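Local coordinates for PilY2 protein (Pseudomonas aeruginosa, PDB 3TDQ), which probably takes part in the assembly of type 4 fimbriae (pili), although its molecular role is not established, at residues Gln5-Ala10 / Pro62-Thr67. Numbering follows the deposited sequence.
Sequences QTFEGA and PWSTIT. With NA (sodium ion), chain D.
Two strands of the five-stranded antiparallel sheet, 6-17 and 65-71, meet here across the strand that separates them, in a domain whose family belongs to the OB clan. No hydrogen bond joins 5-10 to 62-67, and the nearest CA atoms, those of Phe-7 and Ser-64, are 8.6 Å apart. One aromatic ring bridges the gap. A chi1 of 72° tucks Phe-7 CG into the angle between its own N and C atoms, and the ring reaches toward 62-67. Ser-64 CB and Thr-65 O both lie oblique to the ring plane, each 3.6 Å from Phe-7 CE1. At the ring edge, Phe-7 CZ packs on Ile-66 CG1 at 4.0 Å, and the two side chains run roughly perpendicular to each other.

The neighbouring Thr-6 helps bind a sodium ion. Thr-6 O is 2.4 Å from the sodium, and Thr-6 OG1 makes a longer approach of 2.8 Å. Three waters and Asp-3 O complete the observed site.

The Phe-7 side chain also touches Tyr-55 of the middle strand, 52-58. Backbone bonds link Phe-7 to Gly-57 on one side and Thr-65 to Thr-58 on the other. Ile-66 is buried and also packs against Tyr-55, Val-23 and Ile-25 of strand 22-25, and Tyr-30 of strand 28-31.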
ATOM      1  N   GLN A   5      -1.397   0.988 -20.479  1.00 31.14           N
ATOM      2  CA  GLN A   5      -0.306   1.895 -20.112  1.00 28.36           C
ATOM      3  C   GLN A   5       0.015   1.843 -18.628  1.00 30.39           C
ATOM      4  O   GLN A   5       0.992   2.435 -18.189  1.00 29.03           O
ATOM      5  CB  GLN A   5      -0.631   3.337 -20.559  1.00 28.94           C
ATOM      6  CG  GLN A   5      -0.793   3.426 -22.083  1.00 32.16           C
ATOM      7  CD  GLN A   5       0.431   2.935 -22.862  1.00 43.80           C
ATOM      8  OE1 GLN A   5       1.589   3.028 -22.410  1.00 36.12           O
ATOM      9  NE2 GLN A   5       0.202   2.379 -24.047  1.00 26.01           N
ATOM     10  N   THR A   6      -0.811   1.161 -17.846  1.00 27.66           N
ATOM     11  CA  THR A   6      -0.536   1.009 -16.414  1.00 27.03           C
ATOM     12  C   THR A   6      -0.356  -0.474 -16.125  1.00 30.08           C
ATOM     13  O   THR A   6      -0.787  -1.350 -16.891  1.00 29.75           O
ATOM     14  CB  THR A   6      -1.631   1.628 -15.521  1.00 34.58           C
ATOM     15  OG1 THR A   6      -2.842   0.917 -15.756  1.00 34.26           O
ATOM     16  CG2 THR A   6      -1.827   3.135 -15.762  1.00 33.04           C
ATOM     17  N   PHE A   7       0.290  -0.766 -15.019  1.00 26.16           N
ATOM     18  CA  PHE A   7       0.477  -2.160 -14.610  1.00 26.31           C
ATOM     19  C   PHE A   7       0.412  -2.261 -13.087  1.00 31.04           C
ATOM     20  O   PHE A   7       0.628  -1.272 -12.385  1.00 29.96           O
ATOM     21  CB  PHE A   7       1.815  -2.720 -15.154  1.00 26.80           C
ATOM     22  CG  PHE A   7       3.010  -2.153 -14.440  1.00 27.78           C
ATOM     23  CD1 PHE A   7       3.561  -0.927 -14.829  1.00 30.81           C
ATOM     24  CD2 PHE A   7       3.566  -2.827 -13.354  1.00 29.28           C
ATOM     25  CE1 PHE A   7       4.653  -0.397 -14.148  1.00 31.50           C
ATOM     26  CE2 PHE A   7       4.640  -2.298 -12.666  1.00 32.01           C
ATOM     27  CZ  PHE A   7       5.191  -1.090 -13.075  1.00 30.81           C
ATOM     28  N   GLU A   8       0.177  -3.469 -12.586  1.00 28.45           N
ATOM     29  CA  GLU A   8       0.173  -3.761 -11.169  1.00 28.55           C
ATOM     30  C   GLU A   8       0.668  -5.183 -10.969  1.00 32.81           C
ATOM     31  O   GLU A   8       0.363  -6.068 -11.766  1.00 33.44           O
ATOM     32  CB  GLU A   8      -1.229  -3.576 -10.558  1.00 30.71           C
ATOM     33  CG  GLU A   8      -1.290  -3.913  -9.076  1.00 44.36           C
ATOM     34  CD  GLU A   8      -2.585  -3.536  -8.390  1.00 61.61           C
ATOM     35  OE1 GLU A   8      -3.672  -3.855  -8.922  1.00 51.75           O
ATOM     36  OE2 GLU A   8      -2.508  -2.886  -7.325  1.00 52.98           O
ATOM     37  N   GLY A   9       1.407  -5.398  -9.897  1.00 26.63           N
ATOM     38  CA  GLY A   9       1.887  -6.730  -9.550  1.00 25.83           C
ATOM     39  C   GLY A   9       2.207  -6.867  -8.082  1.00 29.36           C
ATOM     40  O   GLY A   9       1.969  -5.948  -7.292  1.00 27.02           O
ATOM     41  N   ALA A  10       2.752  -8.029  -7.715  1.00 27.54           N
ATOM     42  CA  ALA A  10       3.194  -8.338  -6.359  1.00 27.56           C
ATOM     43  C   ALA A  10       4.321  -9.343  -6.416  1.00 31.40           C
ATOM     44  O   ALA A  10       4.366 -10.161  -7.326  1.00 31.29           O
ATOM     45  CB  ALA A  10       2.044  -8.867  -5.512  1.00 28.77           C
ATOM     46  N   PRO A  62      13.512   2.236 -20.827  1.00 31.61           N
ATOM     47  CA  PRO A  62      13.718   0.783 -20.988  1.00 31.36           C
ATOM     48  C   PRO A  62      13.027  -0.046 -19.915  1.00 32.68           C
ATOM     49  O   PRO A  62      12.686  -1.200 -20.190  1.00 31.72           O
ATOM     50  CB  PRO A  62      15.247   0.637 -20.963  1.00 33.43           C
ATOM     51  CG  PRO A  62      15.715   1.775 -20.091  1.00 37.59           C
ATOM     52  CD  PRO A  62      14.739   2.912 -20.342  1.00 33.20           C
ATOM     53  N   TRP A  63      12.765   0.539 -18.723  1.00 29.71           N
ATOM     54  CA  TRP A  63      12.091  -0.182 -17.649  1.00 29.26           C
ATOM     55  C   TRP A  63      10.810   0.502 -17.273  1.00 32.95           C
ATOM     56  O   TRP A  63      10.770   1.738 -17.251  1.00 33.41           O
ATOM     57  CB  TRP A  63      13.014  -0.308 -16.410  1.00 28.34           C
ATOM     58  CG  TRP A  63      14.398  -0.801 -16.751  1.00 29.66           C
ATOM     59  CD1 TRP A  63      15.532  -0.052 -16.872  1.00 32.75           C
ATOM     60  CD2 TRP A  63      14.752  -2.133 -17.151  1.00 30.03           C
ATOM     61  NE1 TRP A  63      16.588  -0.850 -17.273  1.00 33.02           N
ATOM     62  CE2 TRP A  63      16.136  -2.135 -17.437  1.00 34.65           C
ATOM     63  CE3 TRP A  63      14.024  -3.322 -17.330  1.00 31.96           C
ATOM     64  CZ2 TRP A  63      16.811  -3.290 -17.854  1.00 34.85           C
ATOM     65  CZ3 TRP A  63      14.702  -4.473 -17.693  1.00 34.06           C
ATOM     66  CH2 TRP A  63      16.070  -4.443 -17.991  1.00 35.18           C
ATOM     67  N   SER A  64       9.769  -0.286 -16.920  1.00 28.30           N
ATOM     68  CA  SER A  64       8.493   0.300 -16.481  1.00 27.20           C
ATOM     69  C   SER A  64       8.682   0.927 -15.109  1.00 28.87           C
ATOM     70  O   SER A  64       9.557   0.500 -14.347  1.00 27.86           O
ATOM     71  CB  SER A  64       7.375  -0.727 -16.498  1.00 31.10           C
ATOM     72  OG  SER A  64       7.003  -0.902 -17.862  1.00 31.42           O
ATOM     73  N   THR A  65       7.935   2.009 -14.840  1.00 24.60           N
ATOM     74  CA  THR A  65       8.122   2.848 -13.669  1.00 23.77           C
ATOM     75  C   THR A  65       7.114   2.555 -12.572  1.00 27.05           C
ATOM     76  O   THR A  65       5.914   2.685 -12.793  1.00 26.31           O
ATOM     77  CB  THR A  65       8.041   4.330 -14.105  1.00 29.05           C
ATOM     78  OG1 THR A  65       9.021   4.553 -15.110  1.00 28.96           O
ATOM     79  CG2 THR A  65       8.302   5.309 -12.960  1.00 24.57           C
ATOM     80  N   ILE A  66       7.617   2.207 -11.378  1.00 23.79           N
ATOM     81  CA  ILE A  66       6.768   1.978 -10.210  1.00 23.56           C
ATOM     82  C   ILE A  66       6.484   3.348  -9.591  1.00 27.13           C
ATOM     83  O   ILE A  66       7.423   4.057  -9.200  1.00 24.97           O
ATOM     84  CB  ILE A  66       7.403   0.968  -9.205  1.00 26.42           C
ATOM     85  CG1 ILE A  66       7.405  -0.469  -9.790  1.00 26.12           C
ATOM     86  CG2 ILE A  66       6.651   1.022  -7.850  1.00 26.06           C
ATOM     87  CD1 ILE A  66       8.204  -1.516  -8.973  1.00 26.72           C
ATOM     88  N   THR A  67       5.193   3.720  -9.521  1.00 25.03           N
ATOM     89  CA  THR A  67       4.787   5.013  -8.955  1.00 25.62           C
ATOM     90  C   THR A  67       4.140   4.826  -7.582  1.00 28.01           C
ATOM     91  O   THR A  67       3.881   5.810  -6.894  1.00 26.85           O
ATOM     92  CB  THR A  67       3.839   5.769  -9.916  1.00 28.44           C
ATOM     93  OG1 THR A  67       2.691   4.955 -10.137  1.00 30.05           O
ATOM     94  CG2 THR A  67       4.508   6.111 -11.245  1.00 27.91           C
TER
HETATM   95 NA    NA D 117      -3.117  -1.723 -16.663  1.00 49.97          NA
HETATM   96  O   HOH W   1      -5.536  -1.243 -15.787  1.00 63.44           O
HETATM   97  O   HOH W   2      -3.276  -3.727 -17.904  1.00 53.87           O
HETATM   98  O   HOH W   3      -3.091  -2.131 -13.945  1.00 51.26           O